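Local coordinates for protein probable porin (Pseudomonas aeruginosa, PDB 4FT6) that probably forms a beta-barrel channel of the OprD family that lets small solutes cross the outer membrane, at residues I65-L70 / P133-G138; D77-G82 / G90-D95; L121-R126 / G233-R238; L170-R175 / D208-D213. All coordinates share one frame; numbering follows the deposited sequence.

Interaction 1: I65-L70 / P133-G138; sequences IGQLGL and PQTFQG. With DMU (decyl-beta-D-maltopyranoside), chain F.
Gln67, Pro133 and Thr135 share one water, which is gripped from three sides and joins a wall strand of this OprD-family beta barrel (58-71) to a segment running into the short strand 135-137. Gln67 NE2 gives its hydrogen to the water at 2.9 Å. The water in turn donates to Pro133 O at 3.0 Å and to Thr135 OG1 at 2.9 Å, so both of its own hydrogens are spent on the 133-138 side. No direct hydrogen bond links the two segments. Gln67 OE1 stands 3.5 Å from Pro133 O, but both are acceptors and make no bond; it is the water that bonds both to Pro133 O and to NE2 of the amide.

Glutamine suits the place because its chain, with CG anti to the carbonyl carbon (chi1 -55°) and extended beyond it, carries a flat amide far enough from the wall to reach the water. Gln67 and Pro133 run alongside each other, pointing opposite ways, with Gln67 OE1 passing 3.9 Å from Pro133 CD. The amide nitrogen NE2 of Gln67 also lies 3.8 Å from Thr135 CG2, so threonine offers a methyl for packing as well as a hydroxyl for the water. That hydroxyl has a second partner in Glu116 OE2, and Arg98 borders both Gln67 and Thr135.

The other face of the strand carries the decyl tail of a bound maltoside. Gly66, with no side chain, leaves room for the tail, whose C40 lies 3.8 Å from Gly66 C, while C34 comes to 3.6 Å from Gln67 O.

Interaction 2: D77-G82 / G90-D95; sequences DRAGSG and GRAADD
Ala79 meets no ring or side-chain amide here: the flat groups in the contact are peptide units of 90-95, and the alanine methyl touches one at its oxygen and another obliquely, from above its N-H edge. Ala79 CB lies 3.6 Å from Gly90 O, close to end-on, with an angle of about 159° at the oxygen between the carbonyl carbon and CB. The same methyl lies above the plane of the peptide joining Arg91 to Ala92, displaced beyond the N-H side, with Ala79 CB 4.2 Å from Ala92 N. Next to this, Ala79 CB and Ala92 CB approach to 4.4 Å and make the one apolar side-chain pair.

Both segments belong to the long loop between barrel strands 58-71 and 95-107, and neither forms a helix or strand. Alanine's single methyl is small enough for the 6.0 Å approach of the CA atoms of Ala79 and Ala92. Glycine fits at 90 for a different reason: its phi of 101° lies in a region where a side chain would jam against the preceding carbonyl oxygen.

Polar ties around the contact hold the loop. Arg86 NE donates to Gly90 O, Arg78 forms a salt bridge with Asp73, and Ser81 OG bonds to Glu40 of strand 37-50.

With no hydrogen bond or salt bridge between the two segments, their meeting is van der Waals contact over a small area. It is selective for size and shape but weakly directional, so the loop's conformation probably owes more to its surrounding polar partners than to this touch.

Interaction 3: L121-R126 / G233-R238; sequences LPILLR and GLFDTR
Phe235, Pro122 and Ile123 make the whole contact, and the phenylalanine contributes the largest share of buried surface. Its ring reaches across from strand 226-239 with CG anti to the carbonyl carbon (chi1 -75°), which helps direct the ring toward the 121-124 turn. Pro122 O lies at the ring edge and in its plane, 3.2 Å from Phe235 CZ, where the slightly positive hydrogens of an aromatic rim suit a carbonyl oxygen. Ile123 comes at the ring obliquely: its terminal CD1 sits 3.7 Å from Phe235 CE2, so the aliphatic tip packs beside the ring.

Pro122 and Ile123 are the central residues of a type I beta turn from Leu121 to Leu124. Proline fits the first of these positions because its ring fixes phi near the -61° observed. Tyr214, from the adjoining strand 210-223, meets the Phe235 ring with the planes about 40° apart and also touches Pro122 and Ile123, adding a second ring to the cluster.

The turn connects the short antiparallel strands 117-121 and 124-125. Its packing on a barrel strand is consistent with a loop folded inward against the wall, as in porins whose loops narrow the channel.

Interaction 4: L170-R175 / D208-D213; sequences LSVDGR and DIYRQD
Val172 and Ile209 overlap flank to flank with their side chains heading in contrary directions, while the Tyr210 ring turns an edge to the same valine. The nearest touch is methyl to methyl, Val172 CG1 to Ile209 CG2 at 3.7 Å. With CG2 of Ile209 anti to the backbone N and CG1 beside it (chi1 -62°), the CG2 methyl faces Val172. Tyr210 is met near the plane of its ring: Val172 CB lies 4.4 Å from Tyr210 CE2, at the rim and not over a face. Valine thus packs by one methyl against the isoleucine and by its branch point against the tyrosine.

Each residue type fits its task. The compact branched side chains of Val172 and Ile209 fill space close to the backbone, whereas Tyr210, at the start of strand 210-223, extends a broad ring that also touches Phe183 and Thr237. Leu245 adds a further apolar neighbour to Val172.

Beyond the valine the loop reverses. Arg175 N donates to Val172 O at 3.1 Å, closing a turn whose Asp173 and Gly174 have type II backbone angles; Gly174 takes the positive phi of 83° that glycine accepts readily. The turn is tied elsewhere by the salt bridge of Arg175 with Asp277 and by the bond of Asp173 OD2 to Gly284 N.

Between the segments themselves there is no hydrogen bond. The three touching residues are buried, so their contact implies hydrophobic packing that joins the 170-175 loop to the start of strand 210-223 and the residue before it, with directional polar bonds left to the neighbouring residues.

In the fold
Interactions 3 and 4 lie close together, their centres about 11 Å apart; each has one segment on the neighbouring antiparallel strands 226-239 and 210-223 respectively, and Gln212 NE2 and Thr237 OG1 probably hydrogen-bond between them. Along the chain, interaction 4 is nested inside the loop closed by interaction 3, and interaction 2 inside that closed by interaction 1. Interactions 1 and 3 cross in sequence and touch where Phe136 packs on Leu124. Interaction 2 lies about 18 Å from interaction 1 between centres and about 31 Å from interaction 3. Interactions 1, 3 and 4 tie loops or short strands to wall strands, while interaction 2 closes a loop on itself, consistent with inward-folded segments that help define the channel.

Interaction 1: I65-L70 / P133-G138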
loop_
_atom_site.group_PDB
_atom_site.type_symbol
_atom_site.label_atom_id
_atom_site.label_comp_id
_atom_site.label_asym_id
_atom_site.label_seq_id
_atom_site.Cartn_x
_atom_site.Cartn_y
_atom_site.Cartn_z
ATOM N N ILE A 65 7.222 -15.549 -7.680
ATOM C CA ILE A 65 7.315 -14.108 -7.868
ATOM C C ILE A 65 8.763 -13.718 -8.163
ATOM O O ILE A 65 9.672 -14.004 -7.375
ATOM C CB ILE A 65 6.780 -13.333 -6.650
ATOM C CG1 ILE A 65 5.346 -13.779 -6.347
ATOM C CG2 ILE A 65 6.844 -11.831 -6.911
ATOM C CD1 ILE A 65 4.704 -13.087 -5.163
ATOM N N GLY A 66 8.981 -13.098 -9.316
ATOM C CA GLY A 66 10.319 -12.717 -9.725
ATOM C C GLY A 66 10.389 -11.209 -9.883
ATOM O O GLY A 66 9.476 -10.579 -10.458
ATOM N N GLN A 67 11.472 -10.620 -9.379
ATOM C CA GLN A 67 11.657 -9.175 -9.466
ATOM C C GLN A 67 13.010 -8.819 -10.088
ATOM O O GLN A 67 14.009 -9.501 -9.859
ATOM C CB GLN A 67 11.538 -8.553 -8.072
ATOM C CG GLN A 67 10.255 -8.879 -7.335
ATOM C CD GLN A 67 10.158 -8.156 -6.003
ATOM O OE1 GLN A 67 10.391 -6.951 -5.920
ATOM N NE2 GLN A 67 9.824 -8.888 -4.951
ATOM N N LEU A 68 13.032 -7.743 -10.864
ATOM C CA LEU A 68 14.268 -7.194 -11.424
ATOM C C LEU A 68 14.092 -5.689 -11.591
ATOM O O LEU A 68 13.189 -5.237 -12.316
ATOM C CB LEU A 68 14.572 -7.827 -12.784
ATOM C CG LEU A 68 15.799 -7.338 -13.566
ATOM C CD1 LEU A 68 17.074 -7.436 -12.739
ATOM C CD2 LEU A 68 15.963 -8.137 -14.854
ATOM N N GLY A 69 14.921 -4.915 -10.894
ATOM C CA GLY A 69 14.935 -3.473 -11.064
ATOM C C GLY A 69 16.249 -3.077 -11.722
ATOM O O GLY A 69 17.299 -3.617 -11.376
ATOM N N LEU A 70 16.200 -2.147 -12.671
ATOM C CA LEU A 70 17.403 -1.702 -13.362
ATOM C C LEU A 70 17.550 -0.192 -13.239
ATOM O O LEU A 70 16.585 0.557 -13.477
ATOM C CB LEU A 70 17.353 -2.085 -14.845
ATOM C CG LEU A 70 17.317 -3.571 -15.226
ATOM C CD1 LEU A 70 17.457 -3.744 -16.743
ATOM C CD2 LEU A 70 18.395 -4.359 -14.494
ATOM N N PRO A 133 7.284 -4.297 -5.796
ATOM C CA PRO A 133 6.466 -4.480 -4.585
ATOM C C PRO A 133 7.260 -4.956 -3.373
ATOM O O PRO A 133 8.172 -5.790 -3.495
ATOM C CB PRO A 133 5.505 -5.608 -4.980
ATOM C CG PRO A 133 6.284 -6.402 -6.016
ATOM C CD PRO A 133 7.005 -5.333 -6.809
ATOM N N GLN A 134 6.891 -4.436 -2.208
ATOM C CA GLN A 134 7.259 -5.033 -0.926
ATOM C C GLN A 134 6.693 -6.462 -0.891
ATOM O O GLN A 134 5.608 -6.725 -1.417
ATOM C CB GLN A 134 6.612 -4.211 0.196
ATOM C CG GLN A 134 7.097 -4.503 1.616
ATOM C CD GLN A 134 6.329 -3.694 2.673
ATOM O OE1 GLN A 134 5.085 -3.639 2.656
ATOM N NE2 GLN A 134 7.067 -3.054 3.589
ATOM N N THR A 135 7.413 -7.399 -0.287
ATOM C CA THR A 135 6.866 -8.745 -0.132
ATOM C C THR A 135 7.049 -9.220 1.287
ATOM O O THR A 135 7.905 -8.707 2.013
ATOM C CB THR A 135 7.533 -9.762 -1.067
ATOM O OG1 THR A 135 8.949 -9.574 -1.021
ATOM C CG2 THR A 135 7.037 -9.611 -2.497
ATOM N N PHE A 136 6.259 -10.212 1.685
ATOM C CA PHE A 136 6.463 -10.787 2.999
ATOM C C PHE A 136 6.784 -12.282 2.933
ATOM O O PHE A 136 6.511 -12.950 1.933
ATOM C CB PHE A 136 5.246 -10.518 3.854
ATOM C CG PHE A 136 5.175 -9.120 4.352
ATOM C CD1 PHE A 136 4.777 -8.077 3.517
ATOM C CD2 PHE A 136 5.547 -8.829 5.664
ATOM C CE1 PHE A 136 4.740 -6.763 4.001
ATOM C CE2 PHE A 136 5.509 -7.524 6.152
ATOM C CZ PHE A 136 5.103 -6.495 5.326
ATOM N N GLN A 137 7.371 -12.809 3.999
ATOM C CA GLN A 137 7.668 -14.219 4.026
ATOM C C GLN A 137 6.963 -14.850 5.191
ATOM O O GLN A 137 7.222 -14.500 6.356
ATOM C CB GLN A 137 9.171 -14.478 4.147
ATOM C CG GLN A 137 9.938 -14.116 2.902
ATOM C CD GLN A 137 10.060 -12.623 2.738
ATOM O OE1 GLN A 137 10.510 -11.937 3.659
ATOM N NE2 GLN A 137 9.627 -12.097 1.585
ATOM N N GLY A 138 6.097 -15.808 4.872
ATOM C CA GLY A 138 5.397 -16.569 5.887
ATOM C C GLY A 138 4.299 -17.386 5.239
ATOM O O GLY A 138 4.534 -18.039 4.210
HETATM C C1 DMU F . 17.144 -13.760 -4.085
HETATM C C2 DMU F . 17.378 -13.241 -2.613
HETATM C C3 DMU F . 18.996 -13.062 -2.263
HETATM C C4 DMU F . 19.787 -12.585 -3.538
HETATM O O5 DMU F . 19.440 -13.377 -4.633
HETATM C C6 DMU F . 18.119 -13.126 -5.037
HETATM O O7 DMU F . 19.329 -12.308 -1.027
HETATM O O16 DMU F . 17.922 -13.522 -6.391
HETATM C C18 DMU F . 18.921 -13.193 -7.329
HETATM C C19 DMU F . 18.644 -13.810 -8.699
HETATM C C22 DMU F . 17.182 -13.618 -9.072
HETATM C C25 DMU F . 16.849 -14.527 -10.251
HETATM C C28 DMU F . 16.365 -13.665 -11.415
HETATM C C31 DMU F . 14.844 -13.754 -11.496
HETATM C C34 DMU F . 14.331 -12.401 -11.945
HETATM C C37 DMU F . 13.160 -12.573 -12.882
HETATM C C40 DMU F . 12.477 -11.243 -13.078
HETATM C C43 DMU F . 11.794 -11.258 -14.412
HETATM O O49 DMU F . 15.848 -13.445 -4.390
HETATM O O55 DMU F . 16.485 -13.847 -1.602
HETATM C C57 DMU F . 21.228 -12.734 -3.234
HETATM O O61 DMU F . 21.441 -14.074 -2.940
HETATM C C5 DMU F . 18.377 -12.052 1.168
HETATM C C7 DMU F . 19.557 -11.936 2.053
HETATM C C8 DMU F . 20.282 -13.350 2.149
HETATM C C9 DMU F . 19.367 -14.482 1.489
HETATM O O1 DMU F . 19.250 -14.162 0.161
HETATM C C10 DMU F . 18.609 -12.954 -0.027
HETATM O O2 DMU F . 21.665 -13.293 1.600
HETATM O O3 DMU F . 17.294 -12.524 1.878
HETATM O O4 DMU F . 19.198 -11.352 3.262
HETATM C C11 DMU F . 19.846 -15.909 1.592
HETATM O O6 DMU F . 18.977 -16.723 0.870
HETATM O O HOH W 1 10.386 -7.485 -2.439
#

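Interaction 2: D77-G82 / G90-D95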
loop_
_atom_site.group_PDB
_atom_site.type_symbol
_atom_site.label_atom_id
_atom_site.label_comp_id
_atom_site.label_asym_id
_atom_site.label_seq_id
_atom_site.Cartn_x
_atom_site.Cartn_y
_atom_site.Cartn_z
ATOM N N ASP A 77 24.427 12.169 -5.433
ATOM C CA ASP A 77 23.891 13.359 -4.765
ATOM C C ASP A 77 22.359 13.390 -4.708
ATOM O O ASP A 77 21.770 14.228 -4.024
ATOM C CB ASP A 77 24.413 14.642 -5.423
ATOM C CG ASP A 77 24.084 14.713 -6.908
ATOM O OD1 ASP A 77 24.383 13.742 -7.629
ATOM O OD2 ASP A 77 23.529 15.739 -7.358
ATOM N N ARG A 78 21.709 12.462 -5.397
ATOM C CA ARG A 78 20.261 12.508 -5.501
ATOM C C ARG A 78 19.599 11.138 -5.539
ATOM O O ARG A 78 18.633 10.967 -6.275
ATOM C CB ARG A 78 19.871 13.302 -6.758
ATOM C CG ARG A 78 20.520 12.801 -8.035
ATOM C CD ARG A 78 20.165 13.643 -9.247
ATOM N NE ARG A 78 21.025 13.285 -10.381
ATOM C CZ ARG A 78 20.668 12.490 -11.388
ATOM N NH1 ARG A 78 19.447 11.980 -11.434
ATOM N NH2 ARG A 78 21.535 12.212 -12.354
ATOM N N ALA A 79 20.076 10.194 -4.722
ATOM C CA ALA A 79 19.775 8.766 -4.932
ATOM C C ALA A 79 18.800 8.023 -3.979
ATOM O O ALA A 79 18.461 6.864 -4.229
ATOM C CB ALA A 79 21.097 7.965 -5.079
ATOM N N GLY A 80 18.346 8.641 -2.901
ATOM C CA GLY A 80 17.506 7.889 -1.978
ATOM C C GLY A 80 16.032 7.759 -2.346
ATOM O O GLY A 80 15.181 7.681 -1.467
ATOM N N SER A 81 15.722 7.714 -3.637
ATOM C CA SER A 81 14.330 7.852 -4.077
ATOM C C SER A 81 13.423 6.685 -3.712
ATOM O O SER A 81 12.197 6.834 -3.702
ATOM C CB SER A 81 14.264 8.058 -5.586
ATOM O OG SER A 81 14.319 6.813 -6.252
ATOM N N GLY A 82 14.016 5.528 -3.438
ATOM C CA GLY A 82 13.250 4.323 -3.185
ATOM C C GLY A 82 12.996 3.460 -4.407
ATOM O O GLY A 82 12.311 2.449 -4.306
ATOM N N GLY A 90 26.772 6.266 -1.107
ATOM C CA GLY A 90 25.725 7.130 -1.615
ATOM C C GLY A 90 25.302 6.796 -3.036
ATOM O O GLY A 90 24.370 7.405 -3.567
ATOM N N ARG A 91 25.989 5.834 -3.651
ATOM C CA ARG A 91 25.675 5.425 -5.018
ATOM C C ARG A 91 24.535 4.423 -5.042
ATOM O O ARG A 91 24.520 3.475 -4.257
ATOM C CB ARG A 91 26.896 4.812 -5.717
ATOM N N ALA A 92 23.585 4.650 -5.948
ATOM C CA ALA A 92 22.555 3.666 -6.272
ATOM C C ALA A 92 23.178 2.363 -6.781
ATOM O O ALA A 92 24.231 2.371 -7.431
ATOM C CB ALA A 92 21.623 4.222 -7.330
ATOM N N ALA A 93 22.523 1.242 -6.500
ATOM C CA ALA A 93 22.904 -0.004 -7.145
ATOM C C ALA A 93 22.543 0.120 -8.619
ATOM O O ALA A 93 21.654 0.899 -8.996
ATOM C CB ALA A 93 22.189 -1.194 -6.517
ATOM N N ASP A 94 23.242 -0.626 -9.460
ATOM C CA ASP A 94 22.936 -0.617 -10.880
ATOM C C ASP A 94 21.735 -1.509 -11.143
ATOM O O ASP A 94 21.036 -1.351 -12.147
ATOM C CB ASP A 94 24.146 -1.078 -11.689
ATOM C CG ASP A 94 25.346 -0.192 -11.486
ATOM O OD1 ASP A 94 25.156 1.020 -11.251
ATOM O OD2 ASP A 94 26.477 -0.711 -11.561
ATOM N N ASP A 95 21.491 -2.431 -10.218
ATOM C CA ASP A 95 20.382 -3.363 -10.346
ATOM C C ASP A 95 20.151 -4.156 -9.064
ATOM O O ASP A 95 20.974 -4.136 -8.136
ATOM C CB ASP A 95 20.591 -4.314 -11.529
ATOM C CG ASP A 95 21.781 -5.230 -11.340
ATOM O OD1 ASP A 95 22.642 -4.930 -10.485
ATOM O OD2 ASP A 95 21.862 -6.255 -12.051
#

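Interaction 3: L121-R126 / G233-R238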
loop_
_atom_site.group_PDB
_atom_site.type_symbol
_atom_site.label_atom_id
_atom_site.label_comp_id
_atom_site.label_asym_id
_atom_site.label_seq_id
_atom_site.Cartn_x
_atom_site.Cartn_y
_atom_site.Cartn_z
ATOM N N LEU A 121 -3.701 -6.577 3.344
ATOM C CA LEU A 121 -4.538 -6.726 4.529
ATOM C C LEU A 121 -4.639 -5.391 5.260
ATOM O O LEU A 121 -3.662 -4.637 5.297
ATOM C CB LEU A 121 -3.912 -7.779 5.456
ATOM C CG LEU A 121 -4.338 -9.246 5.362
ATOM C CD1 LEU A 121 -4.814 -9.622 3.971
ATOM C CD2 LEU A 121 -3.193 -10.151 5.803
ATOM N N PRO A 122 -5.808 -5.104 5.872
ATOM C CA PRO A 122 -6.041 -3.803 6.518
ATOM C C PRO A 122 -5.030 -3.599 7.632
ATOM O O PRO A 122 -4.688 -2.475 8.014
ATOM C CB PRO A 122 -7.461 -3.953 7.119
ATOM C CG PRO A 122 -8.069 -5.173 6.444
ATOM C CD PRO A 122 -6.890 -6.062 6.180
ATOM N N ILE A 123 -4.556 -4.728 8.136
ATOM C CA ILE A 123 -3.634 -4.793 9.247
ATOM C C ILE A 123 -2.187 -4.959 8.732
ATOM O O ILE A 123 -1.212 -4.875 9.487
ATOM C CB ILE A 123 -4.068 -5.961 10.185
ATOM C CG1 ILE A 123 -3.940 -5.525 11.630
ATOM C CG2 ILE A 123 -3.372 -7.322 9.857
ATOM C CD1 ILE A 123 -4.852 -4.387 11.930
ATOM N N LEU A 124 -2.052 -5.189 7.432
ATOM C CA LEU A 124 -0.741 -5.445 6.839
ATOM C C LEU A 124 -0.879 -5.295 5.336
ATOM O O LEU A 124 -1.171 -6.267 4.622
ATOM C CB LEU A 124 -0.206 -6.851 7.183
ATOM C CG LEU A 124 1.205 -7.149 6.643
ATOM C CD1 LEU A 124 2.259 -6.417 7.452
ATOM C CD2 LEU A 124 1.515 -8.633 6.616
ATOM N N LEU A 125 -0.691 -4.066 4.870
ATOM C CA LEU A 125 -0.915 -3.710 3.476
ATOM C C LEU A 125 0.435 -3.589 2.778
ATOM O O LEU A 125 1.184 -2.637 3.071
ATOM C CB LEU A 125 -1.620 -2.356 3.420
ATOM C CG LEU A 125 -2.807 -2.195 2.475
ATOM C CD1 LEU A 125 -3.046 -0.713 2.127
ATOM C CD2 LEU A 125 -2.577 -3.030 1.238
ATOM N N ARG A 126 0.760 -4.508 1.860
ATOM C CA ARG A 126 2.079 -4.447 1.205
ATOM C C ARG A 126 2.256 -3.163 0.376
ATOM O O ARG A 126 1.363 -2.766 -0.370
ATOM C CB ARG A 126 2.397 -5.724 0.389
ATOM C CG ARG A 126 1.603 -5.961 -0.905
ATOM C CD ARG A 126 2.237 -5.284 -2.111
ATOM N NE ARG A 126 1.207 -4.520 -2.809
ATOM C CZ ARG A 126 0.672 -4.886 -3.964
ATOM N NH1 ARG A 126 1.098 -5.984 -4.572
ATOM N NH2 ARG A 126 -0.272 -4.148 -4.513
ATOM N N GLY A 233 -13.122 3.198 9.555
ATOM C CA GLY A 233 -12.317 2.197 10.225
ATOM C C GLY A 233 -11.709 2.722 11.516
ATOM O O GLY A 233 -11.551 3.936 11.686
ATOM N N LEU A 234 -11.361 1.812 12.425
ATOM C CA LEU A 234 -10.686 2.181 13.666
ATOM C C LEU A 234 -9.546 1.220 14.006
ATOM O O LEU A 234 -9.742 0.004 14.062
ATOM C CB LEU A 234 -11.679 2.220 14.826
ATOM C CG LEU A 234 -11.073 2.627 16.170
ATOM C CD1 LEU A 234 -10.496 4.037 16.064
ATOM C CD2 LEU A 234 -12.126 2.555 17.259
ATOM N N PHE A 235 -8.352 1.766 14.219
ATOM C CA PHE A 235 -7.234 0.968 14.708
ATOM C C PHE A 235 -7.064 1.255 16.187
ATOM O O PHE A 235 -7.091 2.414 16.610
ATOM C CB PHE A 235 -5.931 1.362 14.013
ATOM C CG PHE A 235 -5.808 0.860 12.600
ATOM C CD1 PHE A 235 -6.320 1.594 11.526
ATOM C CD2 PHE A 235 -5.144 -0.341 12.333
ATOM C CE1 PHE A 235 -6.185 1.118 10.207
ATOM C CE2 PHE A 235 -5.012 -0.820 11.018
ATOM C CZ PHE A 235 -5.527 -0.091 9.955
ATOM N N ASP A 236 -6.874 0.208 16.975
ATOM C CA ASP A 236 -6.527 0.385 18.375
ATOM C C ASP A 236 -5.265 -0.419 18.654
ATOM O O ASP A 236 -5.277 -1.662 18.599
ATOM C CB ASP A 236 -7.661 -0.090 19.264
ATOM C CG ASP A 236 -7.530 0.410 20.673
ATOM O OD1 ASP A 236 -6.862 1.447 20.873
ATOM O OD2 ASP A 236 -8.096 -0.234 21.583
ATOM N N THR A 237 -4.169 0.286 18.929
ATOM C CA THR A 237 -2.882 -0.371 19.092
ATOM C C THR A 237 -2.263 -0.128 20.460
ATOM O O THR A 237 -2.141 1.018 20.905
ATOM C CB THR A 237 -1.873 0.081 18.032
ATOM O OG1 THR A 237 -2.394 -0.176 16.720
ATOM C CG2 THR A 237 -0.554 -0.674 18.218
ATOM N N ARG A 238 -1.843 -1.214 21.103
ATOM C CA ARG A 238 -1.229 -1.167 22.423
ATOM C C ARG A 238 0.072 -1.975 22.378
ATOM O O ARG A 238 0.244 -2.822 21.492
ATOM C CB ARG A 238 -2.192 -1.765 23.442
ATOM C CG ARG A 238 -2.048 -1.183 24.825
ATOM C CD ARG A 238 -1.460 -2.207 25.800
ATOM N NE ARG A 238 -0.951 -1.594 27.029
ATOM C CZ ARG A 238 -0.339 -2.263 28.003
ATOM N NH1 ARG A 238 -0.163 -3.575 27.905
ATOM N NH2 ARG A 238 0.092 -1.615 29.077
#

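Interaction 4: L170-R175 / D208-D213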
loop_
_atom_site.group_PDB
_atom_site.type_symbol
_atom_site.label_atom_id
_atom_site.label_comp_id
_atom_site.label_asym_id
_atom_site.label_seq_id
_atom_site.Cartn_x
_atom_site.Cartn_y
_atom_site.Cartn_z
ATOM N N LEU A 170 10.867 -8.292 10.958
ATOM C CA LEU A 170 9.884 -7.209 10.991
ATOM C C LEU A 170 10.175 -6.191 12.099
ATOM O O LEU A 170 10.831 -6.515 13.098
ATOM C CB LEU A 170 8.477 -7.763 11.186
ATOM C CG LEU A 170 7.780 -8.576 10.095
ATOM C CD1 LEU A 170 8.574 -8.579 8.807
ATOM C CD2 LEU A 170 7.506 -10.000 10.581
ATOM N N SER A 171 9.704 -4.960 11.906
ATOM C CA SER A 171 9.888 -3.863 12.869
ATOM C C SER A 171 8.795 -2.835 12.582
ATOM O O SER A 171 8.019 -3.016 11.633
ATOM C CB SER A 171 11.277 -3.234 12.718
ATOM O OG SER A 171 11.359 -2.476 11.528
ATOM N N VAL A 172 8.699 -1.767 13.369
ATOM C CA VAL A 172 7.582 -0.861 13.121
ATOM C C VAL A 172 8.032 0.418 12.468
ATOM O O VAL A 172 9.099 0.940 12.803
ATOM C CB VAL A 172 6.683 -0.628 14.367
ATOM C CG1 VAL A 172 7.225 -1.399 15.560
ATOM C CG2 VAL A 172 6.496 0.858 14.664
ATOM N N ASP A 173 7.216 0.900 11.527
ATOM C CA ASP A 173 7.573 2.042 10.696
ATOM C C ASP A 173 7.931 3.254 11.529
ATOM O O ASP A 173 7.227 3.583 12.483
ATOM C CB ASP A 173 6.446 2.403 9.739
ATOM C CG ASP A 173 6.911 3.337 8.648
ATOM O OD1 ASP A 173 6.885 4.561 8.868
ATOM O OD2 ASP A 173 7.337 2.849 7.575
ATOM N N GLY A 174 9.048 3.891 11.191
ATOM C CA GLY A 174 9.471 5.099 11.875
ATOM C C GLY A 174 10.212 4.874 13.173
ATOM O O GLY A 174 10.810 5.808 13.695
ATOM N N ARG A 175 10.182 3.654 13.707
ATOM C CA ARG A 175 10.866 3.374 14.980
ATOM C C ARG A 175 12.156 2.578 14.811
ATOM O O ARG A 175 13.234 3.025 15.201
ATOM C CB ARG A 175 9.943 2.634 15.964
ATOM C CG ARG A 175 8.578 3.272 16.191
ATOM C CD ARG A 175 8.662 4.600 16.916
ATOM N NE ARG A 175 7.335 5.173 17.184
ATOM C CZ ARG A 175 6.734 5.171 18.375
ATOM N NH1 ARG A 175 7.339 4.627 19.420
ATOM N NH2 ARG A 175 5.528 5.716 18.528
ATOM N N ASP A 208 6.084 -9.333 21.081
ATOM C CA ASP A 208 6.872 -8.560 22.039
ATOM C C ASP A 208 6.996 -7.057 21.719
ATOM O O ASP A 208 7.719 -6.314 22.385
ATOM C CB ASP A 208 8.232 -9.228 22.255
ATOM C CG ASP A 208 8.157 -10.399 23.230
ATOM O OD1 ASP A 208 7.481 -10.277 24.282
ATOM O OD2 ASP A 208 8.771 -11.450 22.943
ATOM N N ILE A 209 6.253 -6.600 20.724
ATOM C CA ILE A 209 6.281 -5.192 20.400
ATOM C C ILE A 209 4.890 -4.559 20.517
ATOM O O ILE A 209 4.679 -3.650 21.334
ATOM C CB ILE A 209 6.898 -4.952 19.006
ATOM C CG1 ILE A 209 8.347 -5.438 19.011
ATOM C CG2 ILE A 209 6.813 -3.470 18.632
ATOM C CD1 ILE A 209 9.052 -5.389 17.650
ATOM N N TYR A 210 3.949 -5.035 19.701
ATOM C CA TYR A 210 2.572 -4.552 19.788
ATOM C C TYR A 210 1.472 -5.572 19.489
ATOM O O TYR A 210 1.727 -6.675 18.966
ATOM C CB TYR A 210 2.363 -3.268 18.969
ATOM C CG TYR A 210 2.220 -3.411 17.455
ATOM C CD1 TYR A 210 1.110 -4.020 16.881
ATOM C CD2 TYR A 210 3.165 -2.859 16.593
ATOM C CE1 TYR A 210 0.972 -4.122 15.485
ATOM C CE2 TYR A 210 3.024 -2.948 15.196
ATOM C CZ TYR A 210 1.931 -3.577 14.654
ATOM O OH TYR A 210 1.814 -3.658 13.285
ATOM N N ARG A 211 0.253 -5.162 19.858
ATOM C CA ARG A 211 -0.997 -5.843 19.548
ATOM C C ARG A 211 -1.890 -4.775 18.926
ATOM O O ARG A 211 -1.985 -3.655 19.446
ATOM C CB ARG A 211 -1.644 -6.392 20.831
ATOM C CG ARG A 211 -2.971 -7.134 20.618
ATOM C CD ARG A 211 -3.647 -7.448 21.946
ATOM N N GLN A 212 -2.532 -5.094 17.809
ATOM C CA GLN A 212 -3.344 -4.097 17.128
ATOM C C GLN A 212 -4.693 -4.663 16.733
ATOM O O GLN A 212 -4.764 -5.702 16.071
ATOM C CB GLN A 212 -2.606 -3.567 15.886
ATOM C CG GLN A 212 -3.391 -2.586 14.996
ATOM C CD GLN A 212 -2.530 -2.039 13.852
ATOM O OE1 GLN A 212 -2.501 -2.601 12.746
ATOM N NE2 GLN A 212 -1.811 -0.945 14.122
ATOM N N ASP A 213 -5.760 -3.978 17.138
ATOM C CA ASP A 213 -7.103 -4.352 16.723
ATOM C C ASP A 213 -7.531 -3.425 15.610
ATOM O O ASP A 213 -7.091 -2.268 15.556
ATOM C CB ASP A 213 -8.086 -4.224 17.886
ATOM C CG ASP A 213 -7.642 -4.988 19.099
ATOM O OD1 ASP A 213 -6.893 -5.966 18.916
ATOM O OD2 ASP A 213 -8.027 -4.617 20.229
#